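Local coordinates for protein Afp3 (Serratia entomophila, PDB 6RBN) that probably forms part of the contractile sheath around the inner tube of the anti-feeding prophage, a phage-tail-like injection system, at residues Pro291-Leu296 / Gly329-Gly334; Ala383-Leu388 / Glu404-Arg409; Val408-Gly413 / Met426-Gly431. All blocks are in the same frame, centred on the assembly; numbering follows the deposited sequence.

Contact 1 of 3, residues Pro291-Leu296 / Gly329-Gly334; sequences PANVVL and GLVVWG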
ATOM      1  N   PRO D 291      45.517 -12.399  42.781  1.00 71.64           N
ATOM      2  CA  PRO D 291      45.442 -11.470  43.929  1.00 71.64           C
ATOM      3  C   PRO D 291      46.807 -11.216  44.557  1.00 71.64           C
ATOM      4  O   PRO D 291      47.073 -11.541  45.717  1.00 71.64           O
ATOM      5  CB  PRO D 291      44.492 -12.206  44.875  1.00 71.64           C
ATOM      6  CG  PRO D 291      44.739 -13.636  44.577  1.00 71.64           C
ATOM      7  CD  PRO D 291      45.030 -13.744  43.126  1.00 71.64           C
ATOM      8  N   ALA D 292      47.716 -10.616  43.783  1.00 72.11           N
ATOM      9  CA  ALA D 292      49.096 -10.529  44.240  1.00 72.11           C
ATOM     10  C   ALA D 292      49.772  -9.203  43.901  1.00 72.11           C
ATOM     11  O   ALA D 292      50.981  -9.186  43.646  1.00 72.11           O
ATOM     12  CB  ALA D 292      49.905 -11.691  43.673  1.00 72.11           C
ATOM     13  N   ASN D 293      49.034  -8.099  43.860  1.00 72.27           N
ATOM     14  CA  ASN D 293      49.650  -6.779  43.915  1.00 72.27           C
ATOM     15  C   ASN D 293      48.857  -5.833  44.801  1.00 72.27           C
ATOM     16  O   ASN D 293      48.916  -4.616  44.601  1.00 72.27           O
ATOM     17  CB  ASN D 293      49.809  -6.139  42.534  1.00 72.27           C
ATOM     18  CG  ASN D 293      51.037  -6.617  41.807  1.00 72.27           C
ATOM     19  OD1 ASN D 293      52.095  -6.762  42.402  1.00 72.27           O
ATOM     20  ND2 ASN D 293      50.909  -6.840  40.510  1.00 72.27           N
ATOM     21  N   VAL D 294      48.128  -6.348  45.756  1.00 72.62           N
ATOM     22  CA  VAL D 294      47.278  -5.530  46.606  1.00 72.62           C
ATOM     23  C   VAL D 294      48.097  -5.053  47.792  1.00 72.62           C
ATOM     24  O   VAL D 294      48.771  -5.844  48.458  1.00 72.62           O
ATOM     25  CB  VAL D 294      46.039  -6.325  47.053  1.00 72.62           C
ATOM     26  CG1 VAL D 294      45.147  -5.477  47.945  1.00 72.62           C
ATOM     27  CG2 VAL D 294      45.274  -6.821  45.843  1.00 72.62           C
ATOM     28  N   VAL D 295      48.056  -3.753  48.047  1.00 72.81           N
ATOM     29  CA  VAL D 295      48.726  -3.165  49.196  1.00 72.81           C
ATOM     30  C   VAL D 295      47.828  -3.336  50.411  1.00 72.81           C
ATOM     31  O   VAL D 295      46.647  -2.971  50.378  1.00 72.81           O
ATOM     32  CB  VAL D 295      49.052  -1.686  48.943  1.00 72.81           C
ATOM     33  CG1 VAL D 295      49.676  -1.058  50.171  1.00 72.81           C
ATOM     34  CG2 VAL D 295      49.971  -1.552  47.751  1.00 72.81           C
ATOM     35  N   LEU D 296      48.380  -3.897  51.481  1.00 74.94           N
ATOM     36  CA  LEU D 296      47.601  -4.225  52.666  1.00 74.94           C
ATOM     37  C   LEU D 296      47.320  -2.959  53.467  1.00 74.94           C
ATOM     38  O   LEU D 296      48.250  -2.282  53.911  1.00 74.94           O
ATOM     39  CB  LEU D 296      48.349  -5.247  53.516  1.00 74.94           C
ATOM     40  CG  LEU D 296      48.626  -6.593  52.847  1.00 74.94           C
ATOM     41  CD1 LEU D 296      49.485  -7.467  53.736  1.00 74.94           C
ATOM     42  CD2 LEU D 296      47.337  -7.293  52.504  1.00 74.94           C
ATOM     43  N   GLY D 329      54.614  -0.038  50.219  1.00 75.04           N
ATOM     44  CA  GLY D 329      54.200  -0.488  51.532  1.00 75.04           C
ATOM     45  C   GLY D 329      54.299  -1.990  51.678  1.00 75.04           C
ATOM     46  O   GLY D 329      55.342  -2.570  51.374  1.00 75.04           O
ATOM     47  N   LEU D 330      53.224  -2.635  52.122  1.00 75.58           N
ATOM     48  CA  LEU D 330      53.184  -4.088  52.264  1.00 75.58           C
ATOM     49  C   LEU D 330      52.337  -4.650  51.136  1.00 75.58           C
ATOM     50  O   LEU D 330      51.123  -4.437  51.103  1.00 75.58           O
ATOM     51  CB  LEU D 330      52.627  -4.509  53.619  1.00 75.58           C
ATOM     52  CG  LEU D 330      53.503  -4.197  54.825  1.00 75.58           C
ATOM     53  CD1 LEU D 330      52.807  -4.623  56.096  1.00 75.58           C
ATOM     54  CD2 LEU D 330      54.833  -4.892  54.681  1.00 75.58           C
ATOM     55  N   VAL D 331      52.974  -5.373  50.225  1.00 72.14           N
ATOM     56  CA  VAL D 331      52.323  -5.914  49.041  1.00 72.14           C
ATOM     57  C   VAL D 331      52.354  -7.429  49.130  1.00 72.14           C
ATOM     58  O   VAL D 331      53.411  -8.019  49.370  1.00 72.14           O
ATOM     59  CB  VAL D 331      53.025  -5.418  47.761  1.00 72.14           C
ATOM     60  CG1 VAL D 331      52.391  -6.018  46.526  1.00 72.14           C
ATOM     61  CG2 VAL D 331      52.996  -3.909  47.690  1.00 72.14           C
ATOM     62  N   VAL D 332      51.192  -8.059  48.955  1.00 70.16           N
ATOM     63  CA  VAL D 332      51.162  -9.508  48.822  1.00 70.16           C
ATOM     64  C   VAL D 332      51.801  -9.892  47.490  1.00 70.16           C
ATOM     65  O   VAL D 332      51.557  -9.270  46.451  1.00 70.16           O
ATOM     66  CB  VAL D 332      49.720 -10.037  48.976  1.00 70.16           C
ATOM     67  CG1 VAL D 332      48.760  -9.353  48.026  1.00 70.16           C
ATOM     68  CG2 VAL D 332      49.669 -11.540  48.787  1.00 70.16           C
ATOM     69  N   TRP D 333      52.695 -10.877  47.530  1.00 68.67           N
ATOM     70  CA  TRP D 333      53.637 -11.055  46.428  1.00 68.67           C
ATOM     71  C   TRP D 333      53.809 -12.552  46.194  1.00 68.67           C
ATOM     72  O   TRP D 333      54.676 -13.185  46.798  1.00 68.67           O
ATOM     73  CB  TRP D 333      54.952 -10.368  46.763  1.00 68.67           C
ATOM     74  CG  TRP D 333      55.896 -10.177  45.639  1.00 68.67           C
ATOM     75  CD1 TRP D 333      57.037 -10.870  45.403  1.00 68.67           C
ATOM     76  CD2 TRP D 333      55.803  -9.194  44.604  1.00 68.67           C
ATOM     77  NE1 TRP D 333      57.660 -10.393  44.279  1.00 68.67           N
ATOM     78  CE2 TRP D 333      56.916  -9.364  43.768  1.00 68.67           C
ATOM     79  CE3 TRP D 333      54.877  -8.195  44.299  1.00 68.67           C
ATOM     80  CZ2 TRP D 333      57.133  -8.571  42.650  1.00 68.67           C
ATOM     81  CZ3 TRP D 333      55.097  -7.412  43.189  1.00 68.67           C
ATOM     82  CH2 TRP D 333      56.212  -7.603  42.377  1.00 68.67           C
ATOM     83  N   GLY D 334      52.992 -13.101  45.300  1.00 71.71           N
ATOM     84  CA  GLY D 334      52.979 -14.524  45.041  1.00 71.71           C
ATOM     85  C   GLY D 334      51.565 -15.046  44.912  1.00 71.71           C
ATOM     86  O   GLY D 334      50.698 -14.690  45.714  1.00 71.71           O
TER

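Contact 2 of 3, residues Ala383-Leu388 / Glu404-Arg409; sequences AIDNYL and EAYFVR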
ATOM      1  N   ALA D 383      21.937 -23.695  29.471  1.00 64.76           N
ATOM      2  CA  ALA D 383      22.157 -22.958  30.711  1.00 64.76           C
ATOM      3  C   ALA D 383      23.630 -22.910  31.089  1.00 64.76           C
ATOM      4  O   ALA D 383      24.067 -21.961  31.747  1.00 64.76           O
ATOM      5  CB  ALA D 383      21.344 -23.581  31.842  1.00 64.76           C
ATOM      6  N   ILE D 384      24.408 -23.912  30.685  1.00 65.02           N
ATOM      7  CA  ILE D 384      25.848 -23.867  30.901  1.00 65.02           C
ATOM      8  C   ILE D 384      26.517 -23.043  29.811  1.00 65.02           C
ATOM      9  O   ILE D 384      27.457 -22.287  30.079  1.00 65.02           O
ATOM     10  CB  ILE D 384      26.412 -25.298  30.974  1.00 65.02           C
ATOM     11  CG1 ILE D 384      25.758 -26.063  32.117  1.00 65.02           C
ATOM     12  CG2 ILE D 384      27.901 -25.289  31.217  1.00 65.02           C
ATOM     13  CD1 ILE D 384      26.083 -27.529  32.118  1.00 65.02           C
ATOM     14  N   ASP D 385      26.018 -23.145  28.577  1.00 68.67           N
ATOM     15  CA  ASP D 385      26.593 -22.403  27.460  1.00 68.67           C
ATOM     16  C   ASP D 385      26.343 -20.906  27.582  1.00 68.67           C
ATOM     17  O   ASP D 385      27.169 -20.107  27.129  1.00 68.67           O
ATOM     18  CB  ASP D 385      26.021 -22.926  26.146  1.00 68.67           C
ATOM     19  CG  ASP D 385      26.691 -22.324  24.933  1.00 68.67           C
ATOM     20  OD1 ASP D 385      27.818 -22.746  24.608  1.00 68.67           O
ATOM     21  OD2 ASP D 385      26.094 -21.426  24.306  1.00 68.67           O
ATOM     22  N   ASN D 386      25.222 -20.507  28.181  1.00 68.00           N
ATOM     23  CA  ASN D 386      24.992 -19.087  28.423  1.00 68.00           C
ATOM     24  C   ASN D 386      25.884 -18.560  29.532  1.00 68.00           C
ATOM     25  O   ASN D 386      26.255 -17.382  29.518  1.00 68.00           O
ATOM     26  CB  ASN D 386      23.530 -18.827  28.773  1.00 68.00           C
ATOM     27  CG  ASN D 386      22.608 -18.997  27.594  1.00 68.00           C
ATOM     28  OD1 ASN D 386      22.950 -18.639  26.468  1.00 68.00           O
ATOM     29  ND2 ASN D 386      21.419 -19.517  27.845  1.00 68.00           N
ATOM     30  N   TYR D 387      26.228 -19.404  30.503  1.00 68.58           N
ATOM     31  CA  TYR D 387      27.111 -18.968  31.576  1.00 68.58           C
ATOM     32  C   TYR D 387      28.546 -18.847  31.088  1.00 68.58           C
ATOM     33  O   TYR D 387      29.242 -17.878  31.408  1.00 68.58           O
ATOM     34  CB  TYR D 387      27.028 -19.935  32.757  1.00 68.58           C
ATOM     35  CG  TYR D 387      27.932 -19.544  33.895  1.00 68.58           C
ATOM     36  CD1 TYR D 387      27.604 -18.489  34.730  1.00 68.58           C
ATOM     37  CD2 TYR D 387      29.121 -20.219  34.128  1.00 68.58           C
ATOM     38  CE1 TYR D 387      28.431 -18.119  35.765  1.00 68.58           C
ATOM     39  CE2 TYR D 387      29.954 -19.853  35.157  1.00 68.58           C
ATOM     40  CZ  TYR D 387      29.603 -18.805  35.971  1.00 68.58           C
ATOM     41  OH  TYR D 387      30.430 -18.437  37.003  1.00 68.58           O
ATOM     42  N   LEU D 388      29.011 -19.830  30.318  1.00 66.88           N
ATOM     43  CA  LEU D 388      30.390 -19.818  29.852  1.00 66.88           C
ATOM     44  C   LEU D 388      30.627 -18.783  28.768  1.00 66.88           C
ATOM     45  O   LEU D 388      31.775 -18.389  28.551  1.00 66.88           O
ATOM     46  CB  LEU D 388      30.786 -21.196  29.335  1.00 66.88           C
ATOM     47  CG  LEU D 388      30.808 -22.325  30.355  1.00 66.88           C
ATOM     48  CD1 LEU D 388      31.143 -23.621  29.666  1.00 66.88           C
ATOM     49  CD2 LEU D 388      31.795 -22.026  31.451  1.00 66.88           C
ATOM     50  N   GLU D 404      37.391 -21.814  21.055  1.00 81.87           N
ATOM     51  CA  GLU D 404      38.673 -22.122  21.665  1.00 81.87           C
ATOM     52  C   GLU D 404      38.667 -21.898  23.166  1.00 81.87           C
ATOM     53  O   GLU D 404      39.635 -22.267  23.840  1.00 81.87           O
ATOM     54  CB  GLU D 404      39.771 -21.271  21.029  1.00 81.87           C
ATOM     55  CG  GLU D 404      40.036 -21.603  19.580  1.00 81.87           C
ATOM     56  CD  GLU D 404      41.087 -20.710  18.962  1.00 81.87           C
ATOM     57  OE1 GLU D 404      41.499 -19.732  19.620  1.00 81.87           O
ATOM     58  OE2 GLU D 404      41.509 -20.990  17.821  1.00 81.87           O
ATOM     59  N   ALA D 405      37.608 -21.291  23.699  1.00 73.25           N
ATOM     60  CA  ALA D 405      37.548 -21.025  25.130  1.00 73.25           C
ATOM     61  C   ALA D 405      36.902 -22.173  25.891  1.00 73.25           C
ATOM     62  O   ALA D 405      37.392 -22.567  26.955  1.00 73.25           O
ATOM     63  CB  ALA D 405      36.791 -19.728  25.387  1.00 73.25           C
ATOM     64  N   TYR D 406      35.806 -22.721  25.374  1.00 69.26           N
ATOM     65  CA  TYR D 406      35.028 -23.686  26.139  1.00 69.26           C
ATOM     66  C   TYR D 406      34.291 -24.626  25.197  1.00 69.26           C
ATOM     67  O   TYR D 406      34.285 -24.440  23.979  1.00 69.26           O
ATOM     68  CB  TYR D 406      34.052 -22.975  27.088  1.00 69.26           C
ATOM     69  CG  TYR D 406      33.000 -22.130  26.401  1.00 69.26           C
ATOM     70  CD1 TYR D 406      33.255 -20.808  26.068  1.00 69.26           C
ATOM     71  CD2 TYR D 406      31.742 -22.647  26.115  1.00 69.26           C
ATOM     72  CE1 TYR D 406      32.302 -20.036  25.445  1.00 69.26           C
ATOM     73  CE2 TYR D 406      30.786 -21.883  25.494  1.00 69.26           C
ATOM     74  CZ  TYR D 406      31.069 -20.578  25.163  1.00 69.26           C
ATOM     75  OH  TYR D 406      30.110 -19.814  24.547  1.00 69.26           O
ATOM     76  N   PHE D 407      33.668 -25.645  25.789  1.00 66.65           N
ATOM     77  CA  PHE D 407      32.749 -26.538  25.099  1.00 66.65           C
ATOM     78  C   PHE D 407      31.834 -27.180  26.130  1.00 66.65           C
ATOM     79  O   PHE D 407      32.233 -27.406  27.274  1.00 66.65           O
ATOM     80  CB  PHE D 407      33.477 -27.621  24.283  1.00 66.65           C
ATOM     81  CG  PHE D 407      34.267 -28.605  25.110  1.00 66.65           C
ATOM     82  CD1 PHE D 407      35.569 -28.326  25.473  1.00 66.65           C
ATOM     83  CD2 PHE D 407      33.726 -29.830  25.472  1.00 66.65           C
ATOM     84  CE1 PHE D 407      36.301 -29.227  26.217  1.00 66.65           C
ATOM     85  CE2 PHE D 407      34.451 -30.728  26.221  1.00 66.65           C
ATOM     86  CZ  PHE D 407      35.739 -30.428  26.589  1.00 66.65           C
ATOM     87  N   VAL D 408      30.600 -27.468  25.722  1.00 65.68           N
ATOM     88  CA  VAL D 408      29.648 -28.222  26.531  1.00 65.68           C
ATOM     89  C   VAL D 408      29.135 -29.376  25.683  1.00 65.68           C
ATOM     90  O   VAL D 408      28.720 -29.167  24.539  1.00 65.68           O
ATOM     91  CB  VAL D 408      28.470 -27.350  27.017  1.00 65.68           C
ATOM     92  CG1 VAL D 408      27.558 -28.153  27.923  1.00 65.68           C
ATOM     93  CG2 VAL D 408      28.952 -26.104  27.724  1.00 65.68           C
ATOM     94  N   ARG D 409      29.170 -30.590  26.232  1.00 70.98           N
ATOM     95  CA  ARG D 409      28.760 -31.784  25.507  1.00 70.98           C
ATOM     96  C   ARG D 409      27.801 -32.609  26.350  1.00 70.98           C
ATOM     97  O   ARG D 409      28.074 -32.891  27.517  1.00 70.98           O
ATOM     98  CB  ARG D 409      29.967 -32.641  25.128  1.00 70.98           C
ATOM     99  CG  ARG D 409      30.891 -31.989  24.131  1.00 70.98           C
ATOM    100  CD  ARG D 409      32.117 -32.832  23.890  1.00 70.98           C
ATOM    101  NE  ARG D 409      33.060 -32.145  23.017  1.00 70.98           N
ATOM    102  CZ  ARG D 409      34.274 -32.597  22.729  1.00 70.98           C
ATOM    103  NH1 ARG D 409      34.701 -33.737  23.250  1.00 70.98           N
ATOM    104  NH2 ARG D 409      35.067 -31.903  21.925  1.00 70.98           N
TER

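Contact 3 of 3, residues Val408-Gly413 / Met426-Gly431; sequences VRVGKG and MIIQVG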
ATOM      1  N   VAL D 408      30.600 -27.468  25.722  1.00 65.68           N
ATOM      2  CA  VAL D 408      29.648 -28.222  26.531  1.00 65.68           C
ATOM      3  C   VAL D 408      29.135 -29.376  25.683  1.00 65.68           C
ATOM      4  O   VAL D 408      28.720 -29.167  24.539  1.00 65.68           O
ATOM      5  CB  VAL D 408      28.470 -27.350  27.017  1.00 65.68           C
ATOM      6  CG1 VAL D 408      27.558 -28.153  27.923  1.00 65.68           C
ATOM      7  CG2 VAL D 408      28.952 -26.104  27.724  1.00 65.68           C
ATOM      8  N   ARG D 409      29.170 -30.590  26.232  1.00 70.98           N
ATOM      9  CA  ARG D 409      28.760 -31.784  25.507  1.00 70.98           C
ATOM     10  C   ARG D 409      27.801 -32.609  26.350  1.00 70.98           C
ATOM     11  O   ARG D 409      28.074 -32.891  27.517  1.00 70.98           O
ATOM     12  CB  ARG D 409      29.967 -32.641  25.128  1.00 70.98           C
ATOM     13  CG  ARG D 409      30.891 -31.989  24.131  1.00 70.98           C
ATOM     14  CD  ARG D 409      32.117 -32.832  23.890  1.00 70.98           C
ATOM     15  NE  ARG D 409      33.060 -32.145  23.017  1.00 70.98           N
ATOM     16  CZ  ARG D 409      34.274 -32.597  22.729  1.00 70.98           C
ATOM     17  NH1 ARG D 409      34.701 -33.737  23.250  1.00 70.98           N
ATOM     18  NH2 ARG D 409      35.067 -31.903  21.925  1.00 70.98           N
ATOM     19  N   VAL D 410      26.683 -33.000  25.743  1.00 69.46           N
ATOM     20  CA  VAL D 410      25.717 -33.893  26.374  1.00 69.46           C
ATOM     21  C   VAL D 410      24.970 -34.618  25.260  1.00 69.46           C
ATOM     22  O   VAL D 410      24.782 -34.080  24.165  1.00 69.46           O
ATOM     23  CB  VAL D 410      24.779 -33.114  27.332  1.00 69.46           C
ATOM     24  CG1 VAL D 410      23.885 -32.138  26.587  1.00 69.46           C
ATOM     25  CG2 VAL D 410      23.963 -34.055  28.213  1.00 69.46           C
ATOM     26  N   GLY D 411      24.611 -35.870  25.518  1.00 71.62           N
ATOM     27  CA  GLY D 411      23.880 -36.648  24.537  1.00 71.62           C
ATOM     28  C   GLY D 411      23.658 -38.049  25.061  1.00 71.62           C
ATOM     29  O   GLY D 411      23.926 -38.338  26.226  1.00 71.62           O
ATOM     30  N   LYS D 412      23.173 -38.932  24.191  1.00 73.14           N
ATOM     31  CA  LYS D 412      23.026 -40.324  24.593  1.00 73.14           C
ATOM     32  C   LYS D 412      24.109 -41.219  24.019  1.00 73.14           C
ATOM     33  O   LYS D 412      24.617 -42.086  24.730  1.00 73.14           O
ATOM     34  CB  LYS D 412      21.649 -40.865  24.195  1.00 73.14           C
ATOM     35  CG  LYS D 412      21.370 -42.255  24.753  1.00 73.14           C
ATOM     36  CD  LYS D 412      19.931 -42.676  24.574  1.00 73.14           C
ATOM     37  CE  LYS D 412      19.626 -43.062  23.146  1.00 73.14           C
ATOM     38  NZ  LYS D 412      18.240 -43.590  23.036  1.00 73.14           N
ATOM     39  N   GLY D 413      24.487 -41.031  22.757  1.00 73.24           N
ATOM     40  CA  GLY D 413      25.677 -41.702  22.262  1.00 73.24           C
ATOM     41  C   GLY D 413      26.943 -41.072  22.804  1.00 73.24           C
ATOM     42  O   GLY D 413      27.955 -41.749  22.991  1.00 73.24           O
ATOM     43  N   MET D 426      22.274 -37.801  34.418  1.00 68.75           N
ATOM     44  CA  MET D 426      22.800 -37.237  33.187  1.00 68.75           C
ATOM     45  C   MET D 426      24.245 -36.815  33.407  1.00 68.75           C
ATOM     46  O   MET D 426      24.609 -36.346  34.488  1.00 68.75           O
ATOM     47  CB  MET D 426      21.951 -36.059  32.682  1.00 68.75           C
ATOM     48  CG  MET D 426      21.886 -34.847  33.578  1.00 68.75           C
ATOM     49  SD  MET D 426      20.848 -33.549  32.884  1.00 68.75           S
ATOM     50  CE  MET D 426      19.223 -34.234  33.159  1.00 68.75           C
ATOM     51  N   ILE D 427      25.075 -37.016  32.386  1.00 67.13           N
ATOM     52  CA  ILE D 427      26.512 -36.786  32.474  1.00 67.13           C
ATOM     53  C   ILE D 427      26.900 -35.749  31.434  1.00 67.13           C
ATOM     54  O   ILE D 427      26.604 -35.911  30.247  1.00 67.13           O
ATOM     55  CB  ILE D 427      27.307 -38.090  32.283  1.00 67.13           C
ATOM     56  CG1 ILE D 427      27.002 -39.060  33.418  1.00 67.13           C
ATOM     57  CG2 ILE D 427      28.793 -37.810  32.226  1.00 67.13           C
ATOM     58  CD1 ILE D 427      27.596 -40.413  33.228  1.00 67.13           C
ATOM     59  N   ILE D 428      27.555 -34.682  31.887  1.00 64.89           N
ATOM     60  CA  ILE D 428      27.868 -33.512  31.079  1.00 64.89           C
ATOM     61  C   ILE D 428      29.373 -33.313  31.113  1.00 64.89           C
ATOM     62  O   ILE D 428      29.983 -33.382  32.184  1.00 64.89           O
ATOM     63  CB  ILE D 428      27.159 -32.266  31.630  1.00 64.89           C
ATOM     64  CG1 ILE D 428      25.673 -32.539  31.798  1.00 64.89           C
ATOM     65  CG2 ILE D 428      27.337 -31.089  30.697  1.00 64.89           C
ATOM     66  CD1 ILE D 428      25.054 -31.659  32.804  1.00 64.89           C
ATOM     67  N   GLN D 429      29.971 -33.060  29.956  1.00 66.24           N
ATOM     68  CA  GLN D 429      31.396 -32.768  29.869  1.00 66.24           C
ATOM     69  C   GLN D 429      31.587 -31.298  29.546  1.00 66.24           C
ATOM     70  O   GLN D 429      31.222 -30.844  28.457  1.00 66.24           O
ATOM     71  CB  GLN D 429      32.077 -33.643  28.821  1.00 66.24           C
ATOM     72  CG  GLN D 429      32.154 -35.093  29.216  1.00 66.24           C
ATOM     73  CD  GLN D 429      32.810 -35.936  28.158  1.00 66.24           C
ATOM     74  OE1 GLN D 429      33.174 -35.439  27.096  1.00 66.24           O
ATOM     75  NE2 GLN D 429      32.952 -37.224  28.432  1.00 66.24           N
ATOM     76  N   VAL D 430      32.160 -30.559  30.490  1.00 64.86           N
ATOM     77  CA  VAL D 430      32.417 -29.133  30.353  1.00 64.86           C
ATOM     78  C   VAL D 430      33.920 -28.917  30.414  1.00 64.86           C
ATOM     79  O   VAL D 430      34.596 -29.463  31.290  1.00 64.86           O
ATOM     80  CB  VAL D 430      31.698 -28.333  31.461  1.00 64.86           C
ATOM     81  CG1 VAL D 430      31.982 -26.854  31.337  1.00 64.86           C
ATOM     82  CG2 VAL D 430      30.210 -28.596  31.430  1.00 64.86           C
ATOM     83  N   GLY D 431      34.444 -28.140  29.479  1.00 66.19           N
ATOM     84  CA  GLY D 431      35.851 -27.787  29.490  1.00 66.19           C
ATOM     85  C   GLY D 431      36.019 -26.292  29.349  1.00 66.19           C
ATOM     86  O   GLY D 431      35.168 -25.604  28.788  1.00 66.19           O
TER

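Contact 1 of 3, residues Pro291-Leu296 / Gly329-Gly334
Two backbone hydrogen bonds tie Pro291-Leu296 to Gly329-Gly334, one on either side of the single bridge between Val-295 and Val-331. The firmer one runs from Leu-296 N to Leu-330 O (2.8 Å) and is nearly straight, with an angle of 169° at the hydrogen. Val-332 N to Val-294 O, at 3.3 Å, is weak.

Valine side chains pack around this bridge. CG2 of Val-295 meets CG2 of Val-331 at 3.8 Å, the two side chains crossing at a slant. The first torsion of Val-332 (54°) sets CG1 between its own N and carbonyl carbon, and CG1 thereby reaches Pro-291 O (3.6 Å) as well as the flank of Val-294. Farther along, the amide of Asn-293 brings OD1 near CZ3 of Trp-333, its plane 51° from the indole, while its ND2 makes a weak hydrogen bond to Val-271 O of a neighbouring Afp2 chain.

Within the subtilisin-like region of the sheath protein, the loop flanks the hairpin of strands 322-325 and 329-332: the backbone of Val-331 is hydrogen-bonded to that of Arg-323, Leu-296 and Val-332 both pack on Ile-322, and Val-294 and Leu-296 lean on Val-277 of helix 271-284.

Contact 2 of 3, residues Ala383-Leu388 / Glu404-Arg409
The phenol ring of Tyr-406 carries Leu-388 on one face and Asp-385 at its edge. CB of Leu-388 stands 3.8 Å from the ring centroid and only 15° off the normal, a CH-pi contact, and CD1 of the same leucine lies 3.7 Å from CD2 of the ring, toward the rim. OD1 of Asp-385 comes to CE2 in the plane of the ring, 3.2 Å away, with the carboxylate itself turned well out of the ring plane. CG of Asp-385 lies opposite the backbone N (chi1 -173°), which brings the carboxylate across to the tyrosine even though its CB does not point directly at the strand.

Helix 374-392 packs here against strand 406-409 of the sheath C-terminal domain, the two short segments running almost exactly antiparallel (174°) with their axes 8.7 Å apart. Residues one helical turn apart, Ile-384 and Leu-388, face the strand together. Val-408 lays its CG2 against both, 3.7 Å from CG2 of Ile-384 and 3.8 Å from CD1 of Leu-388. Strand 425-432, the neighbour of 406-409 in the sheet, adds Val-430, which touches both helix residues. Ile-384 also reaches Ile-360 and Leu-364 of helix 347-364, as well as Leu-346 of a neighbouring Afp2 chain.

Contact 3 of 3, residues Val408-Gly413 / Met426-Gly431
Strand 406-409 pairs antiparallel with strand 425-432 through Val-408/Val-430, a non-hydrogen-bonded pair, and Arg-409/Gln-429, a hydrogen-bonded pair whose CA atoms are 5.2 Å apart. The two strands are part of a larger intermolecular sheet: residues Met-426 to Gly-431 also form a parallel ladder with a strand of a neighbouring Afp2 chain. Such sheet augmentation in the C-terminal domain is characteristic of contractile-tail sheaths, where it links one subunit to the next.

Arg-409 and Gln-429 exchange two backbone hydrogen bonds. Gln-429 N to Arg-409 O is 3.1 Å and almost straight (171°), whereas Arg-409 N to Gln-429 O (3.0 Å) is more bent at 145°.

Val-408 and Val-430 share one face of the sheet. CG1 of Val-408 lies alongside CG2 of Ile-428 at 4.0 Å, the two side chains pointing the same way, and is 4.4 Å from CG2 of Val-430. Beyond the pairing, with chi1 of Val-410 at 66°, its CG2 lies anti to the backbone N, and it is this branch that comes to Ile-427 O (3.8 Å). Ile-428 in turn rests on Val-380 of helix 374-392.

On the other face, the extended Arg-409 chain passes CD within 4.3 Å of Gln-429 OE1, and Ser-19 OG of another Afp2 chain hydrogen-bonds to both Arg-409 NH1 and Gln-429 OE1.

How the contacts relate
Contact 1 comes first along the chain, in the subtilisin-like region, and stands apart: its centre is about 33 Å from that of contact 2 and about 40 Å from that of contact 3. Contacts 2 and 3 lie within the C-terminal domain, their centres about 11 Å apart; contact 3 begins where contact 2 ends, both using Val-408 and Arg-409 on strand 406-409. Contact 2 backs this strand with helix 374-392, while contact 3 pairs it with strand 425-432. They also touch directly, through a probable hydrogen bond between Phe-407 O and Gly-431 N. Helix and strands thus form one unit, whose sheet continues into a neighbouring Afp2 chain, consistent with a role in linking sheath subunits.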